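Long-range contacts in endoglucanase (Thermotoga maritima, PDB 1VHO), which probably works as a metal-dependent aminopeptidase of the M42 family, which uses two divalent metal ions per subunit, despite the endoglucanase name: residues Met12-Leu17 with Val28-Ser33; Val39-Thr44 with Gly214-Asn219; His47-Gly52 with Phe200-Glu205; Phe65-Glu70 with Leu171-Ser176; Gly207-Leu212 with Val289-Asn294. One frame throughout, in Å; residues are numbered along the deposited sequence.

Contact 1. Residues Met12-Leu17 with Val28-Ser33; sequences MELSNL and VSYIKS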
# COMPACT_ATOMS: atom_id res chain seq x y z
N MSE A 12 -0.80 -11.91 -2.58
CA MSE A 12 0.56 -12.45 -2.36
C MSE A 12 1.55 -11.95 -3.39
O MSE A 12 2.69 -11.51 -3.07
CB MSE A 12 0.47 -14.00 -2.37
CG MSE A 12 -0.14 -14.52 -1.07
SE MSE A 12 0.03 -16.44 -1.04
CE MSE A 12 -1.24 -16.88 -2.37
N GLU A 13 1.11 -11.83 -4.66
CA GLU A 13 2.02 -11.36 -5.70
C GLU A 13 2.36 -9.88 -5.47
O GLU A 13 3.53 -9.54 -5.63
CB GLU A 13 1.46 -11.55 -7.13
CG GLU A 13 1.31 -13.03 -7.46
CD GLU A 13 0.99 -13.30 -8.94
OE1 GLU A 13 0.66 -12.42 -9.74
OE2 GLU A 13 1.07 -14.48 -9.31
N LEU A 14 1.39 -9.09 -5.03
CA LEU A 14 1.64 -7.64 -4.81
C LEU A 14 2.58 -7.47 -3.62
O LEU A 14 3.49 -6.67 -3.66
CB LEU A 14 0.33 -6.88 -4.57
CG LEU A 14 -0.53 -6.62 -5.85
CD1 LEU A 14 -1.93 -6.15 -5.44
CD2 LEU A 14 0.18 -5.57 -6.68
N SER A 15 2.35 -8.29 -2.59
CA SER A 15 3.21 -8.23 -1.39
C SER A 15 4.66 -8.62 -1.72
O SER A 15 5.60 -7.96 -1.23
CB SER A 15 2.61 -9.21 -0.38
OG SER A 15 3.52 -9.36 0.71
N ASN A 16 4.85 -9.64 -2.54
CA ASN A 16 6.21 -10.11 -2.85
C ASN A 16 7.02 -9.16 -3.72
O ASN A 16 8.26 -9.22 -3.64
CB ASN A 16 6.20 -11.50 -3.50
CG ASN A 16 5.78 -12.57 -2.51
OD1 ASN A 16 5.93 -12.45 -1.29
ND2 ASN A 16 5.25 -13.69 -3.03
N LEU A 17 6.41 -8.39 -4.62
CA LEU A 17 7.14 -7.42 -5.43
C LEU A 17 7.87 -6.40 -4.53
O LEU A 17 7.40 -6.04 -3.44
CB LEU A 17 6.12 -6.62 -6.26
CG LEU A 17 5.36 -7.47 -7.30
CD1 LEU A 17 4.15 -6.65 -7.76
CD2 LEU A 17 6.30 -7.79 -8.45
N VAL A 28 4.62 -0.84 -10.09
CA VAL A 28 3.74 -0.14 -11.06
C VAL A 28 3.67 -0.88 -12.36
O VAL A 28 2.59 -0.99 -13.00
CB VAL A 28 4.23 1.31 -11.27
CG1 VAL A 28 3.47 1.98 -12.42
CG2 VAL A 28 4.03 2.15 -10.00
N SER A 29 4.79 -1.47 -12.82
CA SER A 29 4.76 -2.24 -14.08
C SER A 29 3.84 -3.43 -13.94
O SER A 29 3.08 -3.78 -14.86
CB SER A 29 6.18 -2.76 -14.44
OG SER A 29 6.05 -3.55 -15.61
N TYR A 30 3.89 -4.09 -12.75
CA TYR A 30 2.97 -5.22 -12.55
C TYR A 30 1.51 -4.75 -12.55
O TYR A 30 0.65 -5.38 -13.19
CB TYR A 30 3.30 -5.88 -11.19
CG TYR A 30 2.38 -7.01 -10.76
CD1 TYR A 30 1.18 -6.68 -10.11
CD2 TYR A 30 2.63 -8.32 -11.03
CE1 TYR A 30 0.30 -7.68 -9.70
CE2 TYR A 30 1.76 -9.34 -10.63
CZ TYR A 30 0.59 -8.99 -9.96
OH TYR A 30 -0.27 -10.00 -9.59
N ILE A 31 1.20 -3.69 -11.79
CA ILE A 31 -0.20 -3.22 -11.72
C ILE A 31 -0.67 -2.78 -13.10
O ILE A 31 -1.79 -3.11 -13.48
CB ILE A 31 -0.34 -2.07 -10.72
CG1 ILE A 31 0.05 -2.57 -9.31
CG2 ILE A 31 -1.73 -1.45 -10.73
CD1 ILE A 31 0.24 -1.42 -8.33
N LYS A 32 0.19 -2.08 -13.84
CA LYS A 32 -0.18 -1.66 -15.20
C LYS A 32 -0.60 -2.85 -16.04
O LYS A 32 -1.64 -2.85 -16.73
CB LYS A 32 0.94 -0.86 -15.85
CG LYS A 32 0.66 -0.44 -17.28
CD LYS A 32 1.80 0.41 -17.85
CE LYS A 32 1.45 0.85 -19.27
NZ LYS A 32 1.10 -0.33 -20.13
N SER A 33 0.15 -3.96 -15.97
CA SER A 33 -0.21 -5.14 -16.74
C SER A 33 -1.47 -5.84 -16.30
O SER A 33 -2.19 -6.41 -17.18
CB SER A 33 1.01 -6.07 -16.73
OG SER A 33 0.86 -7.14 -17.60
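Tyr30 reaches from helix 25-35 across to helix 7-16, where Glu13 and Leu14 of that helix, with Leu17 just past its end, receive its ring. With CG anti to the backbone N (chi1 176°), the ring is directed into the gap between two roughly antiparallel segments (156°), whose axes come no closer than 10.9 Å. Its far end is polar: Tyr30 OH donates to Glu13 OE1 over 2.6 Å, meeting the lone pair turned away from OE2. OE1 lies at the ring's edge and in its plane, although the carboxylate itself stands 76° from that plane. Nearer the root of the ring, Leu17 CD1 makes a CH-pi contact over one face, shifted toward CG, at 4.0 Å from the centroid of Tyr30. Leu14 meets the ring obliquely, its CD2 lying 3.7 Å from Tyr30 CE1. The same methyl touches Ile31 CG1, and both Leu14 and Ile31 continue onto Cys177 of helix 171-187. With a leucine in place of Tyr30, Glu13 OE1 would lose its donor and Leu17 CD1 its aromatic face, which would probably weaken the tie between the two helices. Glu13 OE2 forms a salt bridge with Lys9, one turn earlier. A carboxylate shared between an ammonium group and a phenolic hydroxyl is likely to stay ionised, and its charge would in turn favour the short bond from Tyr30.

Contact 2. Residues Val39-Thr44 with Gly214-Asn219; sequences VDEAKT and GAYEIN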
# COMPACT_ATOMS: atom_id res chain seq x y z
N VAL A 39 -9.17 -1.24 -18.33
CA VAL A 39 -9.20 0.20 -18.43
C VAL A 39 -9.22 0.68 -19.90
O VAL A 39 -8.77 -0.04 -20.80
CB VAL A 39 -8.02 0.92 -17.75
CG1 VAL A 39 -7.98 0.63 -16.26
CG2 VAL A 39 -6.65 0.57 -18.36
N ASP A 40 -9.73 1.89 -20.10
CA ASP A 40 -9.70 2.47 -21.45
C ASP A 40 -8.27 2.94 -21.69
O ASP A 40 -7.78 2.88 -22.82
CB ASP A 40 -10.68 3.65 -21.56
CG ASP A 40 -12.07 3.04 -21.60
OD1 ASP A 40 -12.82 3.12 -20.64
OD2 ASP A 40 -12.36 2.40 -22.64
N GLU A 41 -7.62 3.45 -20.64
CA GLU A 41 -6.24 3.87 -20.75
C GLU A 41 -5.56 3.92 -19.38
O GLU A 41 -6.23 3.90 -18.34
CB GLU A 41 -6.05 5.22 -21.42
CG GLU A 41 -6.92 6.34 -20.93
CD GLU A 41 -6.78 7.63 -21.73
OE1 GLU A 41 -7.53 7.83 -22.71
OE2 GLU A 41 -5.93 8.46 -21.37
N ALA A 42 -4.23 3.98 -19.44
CA ALA A 42 -3.44 4.05 -18.20
C ALA A 42 -2.24 4.94 -18.45
O ALA A 42 -1.58 4.76 -19.49
CB ALA A 42 -3.05 2.69 -17.71
N LYS A 43 -2.09 5.98 -17.66
CA LYS A 43 -0.98 6.90 -17.82
C LYS A 43 -0.09 6.94 -16.58
O LYS A 43 -0.56 6.77 -15.46
CB LYS A 43 -1.49 8.33 -18.09
CG LYS A 43 -1.89 8.49 -19.56
CD LYS A 43 -2.84 9.64 -19.77
CE LYS A 43 -2.15 10.97 -20.02
NZ LYS A 43 -3.17 11.95 -20.53
N THR A 44 1.19 7.22 -16.83
CA THR A 44 2.16 7.33 -15.76
C THR A 44 2.53 8.77 -15.52
O THR A 44 2.54 9.57 -16.48
CB THR A 44 3.41 6.49 -16.11
OG1 THR A 44 2.96 5.15 -16.37
CG2 THR A 44 4.38 6.45 -14.94
N GLY A 214 -0.94 14.61 -12.37
CA GLY A 214 0.32 14.42 -13.10
C GLY A 214 0.01 13.63 -14.37
O GLY A 214 0.88 13.47 -15.24
N ALA A 215 -1.20 13.08 -14.46
CA ALA A 215 -1.68 12.32 -15.57
C ALA A 215 -2.92 12.92 -16.24
O ALA A 215 -3.05 12.88 -17.45
CB ALA A 215 -2.06 10.89 -15.12
N TYR A 216 -3.93 13.33 -15.48
CA TYR A 216 -5.16 13.88 -16.03
C TYR A 216 -5.54 15.17 -15.33
O TYR A 216 -5.76 15.20 -14.11
CB TYR A 216 -6.33 12.88 -15.86
CG TYR A 216 -6.18 11.62 -16.68
CD1 TYR A 216 -6.58 11.56 -18.00
CD2 TYR A 216 -5.63 10.48 -16.08
CE1 TYR A 216 -6.44 10.39 -18.73
CE2 TYR A 216 -5.46 9.31 -16.81
CZ TYR A 216 -5.87 9.28 -18.13
OH TYR A 216 -5.71 8.12 -18.84
N GLU A 217 -5.60 16.27 -16.08
CA GLU A 217 -5.93 17.57 -15.50
C GLU A 217 -7.45 17.66 -15.30
O GLU A 217 -8.16 18.21 -16.14
CB GLU A 217 -5.48 18.70 -16.43
N ILE A 218 -7.95 17.05 -14.23
CA ILE A 218 -9.36 17.03 -13.92
C ILE A 218 -9.55 17.33 -12.44
O ILE A 218 -8.61 17.26 -11.66
CB ILE A 218 -9.97 15.64 -14.19
CG1 ILE A 218 -9.21 14.58 -13.34
CG2 ILE A 218 -9.98 15.24 -15.64
CD1 ILE A 218 -10.17 13.47 -12.92
N ASN A 219 -10.78 17.63 -12.06
CA ASN A 219 -11.14 17.85 -10.66
C ASN A 219 -12.27 16.85 -10.39
O ASN A 219 -13.36 16.99 -10.93
CB ASN A 219 -11.62 19.27 -10.37
CG ASN A 219 -11.57 19.55 -8.88
OD1 ASN A 219 -10.54 19.41 -8.22
ND2 ASN A 219 -12.70 19.99 -8.32
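Tyr216 OH donates to Glu41 OE2 over 2.6 Å, a short bond that joins the loop after helix 208-213 to strand 41-44. The hydroxyl arrives on the anti side of OE2, 29° out of the carboxylate plane, while OE2 itself lies at the edge of the tyrosine ring and in its plane. Lys43, two residues further along the strand, takes a different route to the same ring. Its CD passes 3.4 Å from Tyr216 OH, and a bend at chi3 (88°) then carries NZ back over the ring, 4.5 Å from the Tyr216 centroid in an off-centre cation-pi contact. Strand 41-44 is one of the two outermost strands of the large mixed sheet, and at its start is a classic beta bulge, where Asp40 and Glu41 both face Tyr53. Lys43 NZ also gives a weak hydrogen bond to Ala215 O at 3.2 Å, and further back its CB rests on Ala215 CB at 4.0 Å. A phenylalanine in place of Tyr216 would remove the donor to Glu41, whose carboxylate would probably be freer to turn. Tyr216 also stacks edge-to-face with Tyr197 and packs on Ile51 of the neighbouring strand.

Contact 3. Residues His47-Gly52 with Phe200-Glu205; sequences HGSLIG and FSVQEE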
# COMPACT_ATOMS: atom_id res chain seq x y z
N HIS A 47 6.68 11.26 -11.91
CA HIS A 47 7.28 10.65 -10.73
C HIS A 47 7.10 9.13 -10.72
O HIS A 47 7.72 8.45 -9.88
CB HIS A 47 6.75 11.27 -9.45
CG HIS A 47 7.16 12.71 -9.27
ND1 HIS A 47 6.28 13.75 -9.45
CD2 HIS A 47 8.34 13.27 -8.95
CE1 HIS A 47 6.91 14.89 -9.22
NE2 HIS A 47 8.17 14.62 -8.92
N GLY A 48 6.28 8.59 -11.60
CA GLY A 48 6.09 7.16 -11.70
C GLY A 48 4.76 6.62 -11.17
O GLY A 48 4.59 5.39 -11.15
N SER A 49 3.81 7.49 -10.88
CA SER A 49 2.49 7.04 -10.40
C SER A 49 1.70 6.53 -11.59
O SER A 49 2.02 6.89 -12.75
CB SER A 49 1.72 8.12 -9.67
OG SER A 49 2.30 8.53 -8.44
N LEU A 50 0.72 5.66 -11.38
CA LEU A 50 -0.07 5.12 -12.45
C LEU A 50 -1.55 5.46 -12.25
O LEU A 50 -2.06 5.32 -11.13
CB LEU A 50 0.12 3.59 -12.52
CG LEU A 50 -0.72 2.84 -13.55
CD1 LEU A 50 -0.15 2.99 -14.96
CD2 LEU A 50 -0.81 1.35 -13.21
N ILE A 51 -2.20 5.99 -13.27
CA ILE A 51 -3.64 6.32 -13.19
C ILE A 51 -4.39 5.51 -14.22
O ILE A 51 -4.09 5.60 -15.43
CB ILE A 51 -3.94 7.82 -13.36
CG1 ILE A 51 -3.39 8.63 -12.19
CG2 ILE A 51 -5.49 8.02 -13.43
CD1 ILE A 51 -1.90 8.92 -12.20
N GLY A 52 -5.29 4.62 -13.79
CA GLY A 52 -6.07 3.81 -14.75
C GLY A 52 -7.34 4.62 -15.06
O GLY A 52 -7.94 5.12 -14.06
N PHE A 200 -2.65 4.94 -8.36
CA PHE A 200 -1.62 4.21 -7.63
C PHE A 200 -0.43 5.17 -7.49
O PHE A 200 0.41 5.32 -8.39
CB PHE A 200 -1.25 2.93 -8.39
CG PHE A 200 -2.41 2.01 -8.68
CD1 PHE A 200 -3.14 2.16 -9.86
CD2 PHE A 200 -2.79 1.02 -7.79
CE1 PHE A 200 -4.22 1.31 -10.14
CE2 PHE A 200 -3.88 0.19 -8.03
CZ PHE A 200 -4.59 0.34 -9.24
N SER A 201 -0.33 5.83 -6.36
CA SER A 201 0.65 6.84 -6.07
C SER A 201 1.98 6.38 -5.50
O SER A 201 2.01 5.66 -4.50
CB SER A 201 0.04 7.82 -5.01
OG SER A 201 0.80 9.01 -4.94
N VAL A 202 3.05 6.94 -6.09
CA VAL A 202 4.38 6.60 -5.56
C VAL A 202 4.77 7.62 -4.50
O VAL A 202 4.13 8.66 -4.31
CB VAL A 202 5.44 6.54 -6.68
CG1 VAL A 202 5.07 5.46 -7.67
CG2 VAL A 202 5.52 7.92 -7.37
N GLN A 203 5.86 7.36 -3.78
CA GLN A 203 6.27 8.21 -2.69
C GLN A 203 6.59 9.66 -3.05
O GLN A 203 6.25 10.55 -2.27
CB GLN A 203 7.51 7.62 -2.01
CG GLN A 203 7.64 8.11 -0.56
CD GLN A 203 8.80 9.07 -0.42
OE1 GLN A 203 9.53 9.27 -1.39
NE2 GLN A 203 8.96 9.63 0.77
N GLU A 204 7.20 9.90 -4.20
CA GLU A 204 7.61 11.25 -4.55
C GLU A 204 6.53 12.20 -5.02
O GLU A 204 6.92 13.30 -5.48
CB GLU A 204 8.78 11.18 -5.55
CG GLU A 204 10.09 10.78 -4.86
CD GLU A 204 11.22 10.49 -5.82
OE1 GLU A 204 11.17 10.98 -6.98
OE2 GLU A 204 12.18 9.78 -5.45
N GLU A 205 5.25 11.90 -4.89
CA GLU A 205 4.19 12.80 -5.31
C GLU A 205 3.91 13.79 -4.18
O GLU A 205 4.16 13.50 -3.02
CB GLU A 205 2.87 12.06 -5.64
CG GLU A 205 3.05 11.01 -6.72
CD GLU A 205 3.16 11.56 -8.11
OE1 GLU A 205 3.15 12.80 -8.25
OE2 GLU A 205 3.23 10.81 -9.10
O HOH W 1 9.67 8.62 -8.19
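Leu50 and Phe200 form an antiparallel hydrogen-bonded pair, with Leu50 N to Phe200 O at 3.0 Å and a nearly straight return bond (174°) from Phe200 N to Leu50 O. Their side chains leave the sheet on the same face and lie side by side, Leu50 CD2 resting 4.2 Å from Phe200 CD1, where helix 25-35 covers both and helix 171-187 adds to the cover of Phe200. Beyond this pair a side chain takes over the pairing. Ser49 OG accepts from Val202 N at 2.9 Å and donates to Glu205 OE2 at 2.5 Å, so one hydroxyl holds both the backbone and a carboxylate of the opposing segment. Glu205 reaches it by folding at chi2 (-77°), and the hydroxyl meets OE2 on the anti side, 21° out of the carboxylate plane. Thr45 OG1 is a second partner of OE2. Val202 packs its CG2 against His47 O at 3.4 Å and its CG1 against Gly48 O. At the far end Glu204 O sits 3.7 Å above the centre of the His47 ring, and a water donates to His47 O at 2.6 Å and, weakly, to Glu204 OE1. A type I turn from Val202 to Glu205 follows the end of strand 195-201, presenting adjacent glutamates predicted to be the proton acceptor (Glu204) and a ligand of the second zinc (Glu205), as in M42 aminopeptidases.

Contact 4. Residues Phe65-Glu70 with Leu171-Ser176; sequences FAHVDE and LDNRAS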
# COMPACT_ATOMS: atom_id res chain seq x y z
N PHE A 65 -7.94 6.29 -4.66
CA PHE A 65 -6.49 6.46 -4.52
C PHE A 65 -5.85 5.42 -3.59
O PHE A 65 -6.40 5.16 -2.50
CB PHE A 65 -6.24 7.85 -3.86
CG PHE A 65 -6.67 9.05 -4.67
CD1 PHE A 65 -7.97 9.56 -4.52
CD2 PHE A 65 -5.81 9.65 -5.55
CE1 PHE A 65 -8.35 10.67 -5.28
CE2 PHE A 65 -6.18 10.77 -6.30
CZ PHE A 65 -7.48 11.27 -6.16
N ALA A 66 -4.62 5.01 -3.88
CA ALA A 66 -3.90 4.07 -3.00
C ALA A 66 -2.39 4.33 -3.10
O ALA A 66 -1.94 4.78 -4.16
CB ALA A 66 -4.19 2.63 -3.42
N HIS A 67 -1.66 4.15 -2.01
CA HIS A 67 -0.19 4.30 -2.06
C HIS A 67 0.39 2.97 -2.58
O HIS A 67 -0.26 1.91 -2.44
CB HIS A 67 0.37 4.53 -0.65
CG HIS A 67 -0.05 5.76 0.05
ND1 HIS A 67 0.61 6.97 -0.12
CD2 HIS A 67 -1.05 5.99 0.96
CE1 HIS A 67 0.04 7.89 0.63
NE2 HIS A 67 -0.95 7.32 1.30
N VAL A 68 1.64 2.96 -3.05
CA VAL A 68 2.19 1.72 -3.59
C VAL A 68 3.51 1.29 -2.97
O VAL A 68 3.88 0.12 -3.16
CB VAL A 68 2.43 1.76 -5.12
CG1 VAL A 68 1.19 2.14 -5.92
CG2 VAL A 68 3.56 2.70 -5.49
N ASP A 69 4.22 2.21 -2.29
CA ASP A 69 5.53 1.86 -1.78
C ASP A 69 5.56 1.01 -0.55
O ASP A 69 4.56 0.60 0.08
CB ASP A 69 6.38 3.16 -1.57
CG ASP A 69 5.93 3.99 -0.37
OD1 ASP A 69 4.80 3.78 0.13
OD2 ASP A 69 6.64 4.90 0.12
N GLU A 70 6.79 0.67 -0.14
CA GLU A 70 7.06 -0.10 1.06
C GLU A 70 8.34 0.44 1.69
O GLU A 70 9.11 1.16 1.04
CB GLU A 70 7.28 -1.60 0.80
CG GLU A 70 8.53 -1.86 -0.11
CD GLU A 70 8.44 -3.30 -0.64
OE1 GLU A 70 8.88 -4.24 0.07
OE2 GLU A 70 7.92 -3.53 -1.74
N LEU A 171 1.66 -5.14 3.05
CA LEU A 171 0.21 -5.13 2.78
C LEU A 171 -0.44 -3.85 3.20
O LEU A 171 -1.52 -3.49 2.71
CB LEU A 171 -0.43 -6.39 3.40
CG LEU A 171 -0.03 -7.70 2.75
CD1 LEU A 171 -0.35 -8.90 3.64
CD2 LEU A 171 -0.70 -7.91 1.39
N ASP A 172 0.16 -3.03 4.11
CA ASP A 172 -0.42 -1.77 4.49
C ASP A 172 -0.66 -0.87 3.28
O ASP A 172 -1.45 0.07 3.39
CB ASP A 172 0.36 -1.07 5.62
CG ASP A 172 1.84 -0.96 5.27
OD1 ASP A 172 2.17 -0.31 4.27
OD2 ASP A 172 2.67 -1.58 5.95
N ASN A 173 0.08 -1.07 2.16
CA ASN A 173 -0.24 -0.34 0.95
C ASN A 173 -0.71 -1.32 -0.15
O ASN A 173 -1.62 -1.04 -0.94
CB ASN A 173 1.00 0.41 0.39
CG ASN A 173 1.29 1.65 1.21
OD1 ASN A 173 0.36 2.20 1.82
ND2 ASN A 173 2.51 2.19 1.12
N ARG A 174 -0.08 -2.50 -0.21
CA ARG A 174 -0.39 -3.46 -1.29
C ARG A 174 -1.82 -4.04 -1.22
O ARG A 174 -2.41 -4.31 -2.28
CB ARG A 174 0.65 -4.53 -1.41
CG ARG A 174 2.10 -4.06 -1.68
CD ARG A 174 2.30 -3.52 -3.11
NE ARG A 174 3.51 -2.69 -3.09
CZ ARG A 174 4.76 -3.09 -2.89
NH1 ARG A 174 5.08 -4.38 -2.72
NH2 ARG A 174 5.70 -2.12 -2.76
N ALA A 175 -2.40 -4.14 -0.02
CA ALA A 175 -3.79 -4.65 0.02
C ALA A 175 -4.70 -3.64 -0.66
O ALA A 175 -5.60 -4.05 -1.40
CB ALA A 175 -4.24 -4.85 1.47
N SER A 176 -4.44 -2.34 -0.49
CA SER A 176 -5.23 -1.30 -1.13
C SER A 176 -5.05 -1.29 -2.66
O SER A 176 -6.00 -1.05 -3.41
CB SER A 176 -4.85 0.08 -0.57
OG SER A 176 -5.20 0.14 0.83
O HOH W 2 4.09 -0.90 2.50
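Asn173, in the first turn of helix 171-187, points its side chain into the bend where strand 61-67 ends. Its CB lies 3.4 Å from His67 O, and its CG comes 3.5 Å from His67 CB. Beyond CG the two amide atoms have different partners. OD1 settles beside His67 CB and accepts from Arg281, while ND2 donates to Asp69 O over 2.8 Å. This last bond is straight at hydrogen (166°) but arrives 42° out of the carbonyl plane. A water gives a second hydrogen bond to Asp69 O and spans to Asp172 OD1, 2.7 Å from it. The next helix residue, Arg174, grips the same bend further on. Bent at chi2 (-72°), it brings NE and NH2 side-on to Val68 O, which lies in the guanidinium plane and 2.8 Å from NE. NH2 also forms a salt bridge with Glu70 OE2 at 2.8 Å, to which NH1 adds a weak bond; NH1 goes on to the carbonyls of Leu14 and Leu17. On the strand side the contact is carbon to carbon, Ala66 CB lying 3.9 Å from Ser176 CB. His67 and Asp172 are predicted zinc ligands; in this model His67 NE2 is hydrogen-bonded to Asp287. The guanidinium is buried, yet its three nitrogens all have acceptors and Glu70 supplies a countercharge, itself shared with Lys169. Such pairing probably offsets the cost of burying charge and helps hold the bend that follows the predicted ligand His67.

Contact 5. Residues Gly207-Leu212 with Val289-Asn294; sequences GCLGAL and VQLVRN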
# COMPACT_ATOMS: atom_id res chain seq x y z
N GLY A 207 0.85 14.79 -3.27
CA GLY A 207 -0.35 14.38 -2.52
C GLY A 207 -1.24 13.58 -3.49
O GLY A 207 -0.87 13.44 -4.65
N CYS A 208 -2.42 13.16 -3.04
CA CYS A 208 -3.30 12.37 -3.90
C CYS A 208 -3.74 13.17 -5.11
O CYS A 208 -3.67 12.67 -6.23
CB CYS A 208 -4.50 11.82 -3.14
SG CYS A 208 -4.20 10.77 -1.72
N LEU A 209 -4.13 14.43 -4.95
CA LEU A 209 -4.55 15.24 -6.11
C LEU A 209 -3.37 15.47 -7.05
O LEU A 209 -3.50 15.41 -8.28
CB LEU A 209 -5.12 16.59 -5.69
CG LEU A 209 -6.44 17.08 -6.23
CD1 LEU A 209 -6.53 18.61 -6.19
CD2 LEU A 209 -6.80 16.57 -7.62
N GLY A 210 -2.19 15.77 -6.50
CA GLY A 210 -1.01 15.96 -7.34
C GLY A 210 -0.69 14.71 -8.14
O GLY A 210 -0.29 14.76 -9.30
N ALA A 211 -0.88 13.51 -7.53
CA ALA A 211 -0.58 12.32 -8.34
C ALA A 211 -1.54 12.25 -9.51
O ALA A 211 -1.18 12.00 -10.65
CB ALA A 211 -0.69 11.06 -7.48
N LEU A 212 -2.83 12.37 -9.21
CA LEU A 212 -3.83 12.29 -10.27
C LEU A 212 -3.61 13.32 -11.37
O LEU A 212 -3.65 12.94 -12.55
CB LEU A 212 -5.22 12.50 -9.64
CG LEU A 212 -6.38 12.74 -10.61
CD1 LEU A 212 -6.58 11.55 -11.52
CD2 LEU A 212 -7.66 13.03 -9.81
N VAL A 289 -4.88 16.75 2.25
CA VAL A 289 -4.59 18.17 2.15
C VAL A 289 -5.03 18.81 0.85
O VAL A 289 -5.87 19.72 0.88
CB VAL A 289 -3.12 18.50 2.45
CG1 VAL A 289 -2.78 19.96 2.23
CG2 VAL A 289 -2.74 18.09 3.86
N GLN A 290 -4.56 18.37 -0.31
CA GLN A 290 -4.95 18.99 -1.57
C GLN A 290 -6.43 18.82 -1.88
O GLN A 290 -7.11 19.76 -2.34
CB GLN A 290 -4.07 18.47 -2.72
CG GLN A 290 -2.58 18.66 -2.55
CD GLN A 290 -1.72 17.79 -3.45
OE1 GLN A 290 -2.02 16.63 -3.72
NE2 GLN A 290 -0.61 18.31 -3.97
N LEU A 291 -6.99 17.64 -1.64
CA LEU A 291 -8.38 17.35 -1.91
C LEU A 291 -9.34 18.29 -1.21
O LEU A 291 -10.29 18.79 -1.82
CB LEU A 291 -8.70 15.89 -1.52
CG LEU A 291 -8.10 14.82 -2.43
CD1 LEU A 291 -8.27 13.43 -1.83
CD2 LEU A 291 -8.74 14.86 -3.82
N VAL A 292 -9.12 18.50 0.08
CA VAL A 292 -9.94 19.38 0.89
C VAL A 292 -9.82 20.82 0.39
O VAL A 292 -10.81 21.44 -0.01
CB VAL A 292 -9.58 19.26 2.37
CG1 VAL A 292 -9.77 17.82 2.86
CG2 VAL A 292 -8.15 19.67 2.66
N ARG A 293 -8.58 21.29 0.17
CA ARG A 293 -8.35 22.63 -0.33
C ARG A 293 -9.05 22.89 -1.65
O ARG A 293 -9.48 24.02 -1.93
CB ARG A 293 -6.85 22.91 -0.48
N ASN A 294 -9.20 21.87 -2.48
CA ASN A 294 -9.85 21.98 -3.76
C ASN A 294 -11.33 21.65 -3.74
O ASN A 294 -11.93 21.49 -4.81
CB ASN A 294 -9.13 21.07 -4.78
CG ASN A 294 -7.95 21.78 -5.41
OD1 ASN A 294 -7.95 21.97 -6.63
ND2 ASN A 294 -6.99 22.19 -4.60
O HOH W 3 -4.67 15.33 -1.93
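Gln290 OE1 accepts a hydrogen bond from Gly210 N at 2.9 Å, joining helix 289-293 to the start of helix 208-213. The N-H points well at OE1 (162°), yet comes in from above the side-chain carbonyl plane, 44° out of it. OE1 also lies 3.0 Å from Gly207 CA, an approach made possible by the absence of a beta carbon at the N-cap. Beside this polar contact Leu209 does the apolar work. Its CB meets Gln290 CB at 3.7 Å, its CG faces Leu291 CD2 at 4.0 Å, and Leu209 CD1 lies 3.6 Å from Asn294 CG. The two helical segments cross almost perpendicularly (88°), and Gln290 brings an acceptor to the first turn of helix 208-213, where backbone N-H groups lack carbonyls one turn earlier. A second shell sets these groups in place. The Gln290 chain runs extended beyond CG, and its NE2 donates to Thr206 OG1, which fixes the way round of the amide. One water accepts from Leu209 N at 3.2 Å and from Leu291 N, tying the two backbones together. Asn294 ND2 bonds weakly to Gln290 O within its own segment. Further inward, Cys208 CB touches Leu291 CD1 at 4.3 Å, and the cysteine packs on Phe65 of strand 61-67; a cacodylate ion, probably from the crystallisation liquor, is bound at Cys208.

Contact 4 lies almost at the centre of the chain and holds a buried arginine-glutamate salt bridge, whereas contact 2, on an edge strand at the surface, combines a short tyrosine-glutamate bond with a weak lysine bond and a cation-pi contact. Contacts 1, 3 and 5 are partly buried. Contacts 2, 3 and 4 all reach the mixed sheet: Lys43 O bonds to Ile51 N between contacts 2 and 3, and Ser201 N to Ala66 O between contacts 3 and 4. Contacts 1 and 5 are helix pairs, one roughly antiparallel and joined by an aromatic ring, the other almost perpendicular and joined by an amide. Arg174 links contact 4 to contact 1, while Ala211 packs contact 5 against contact 3.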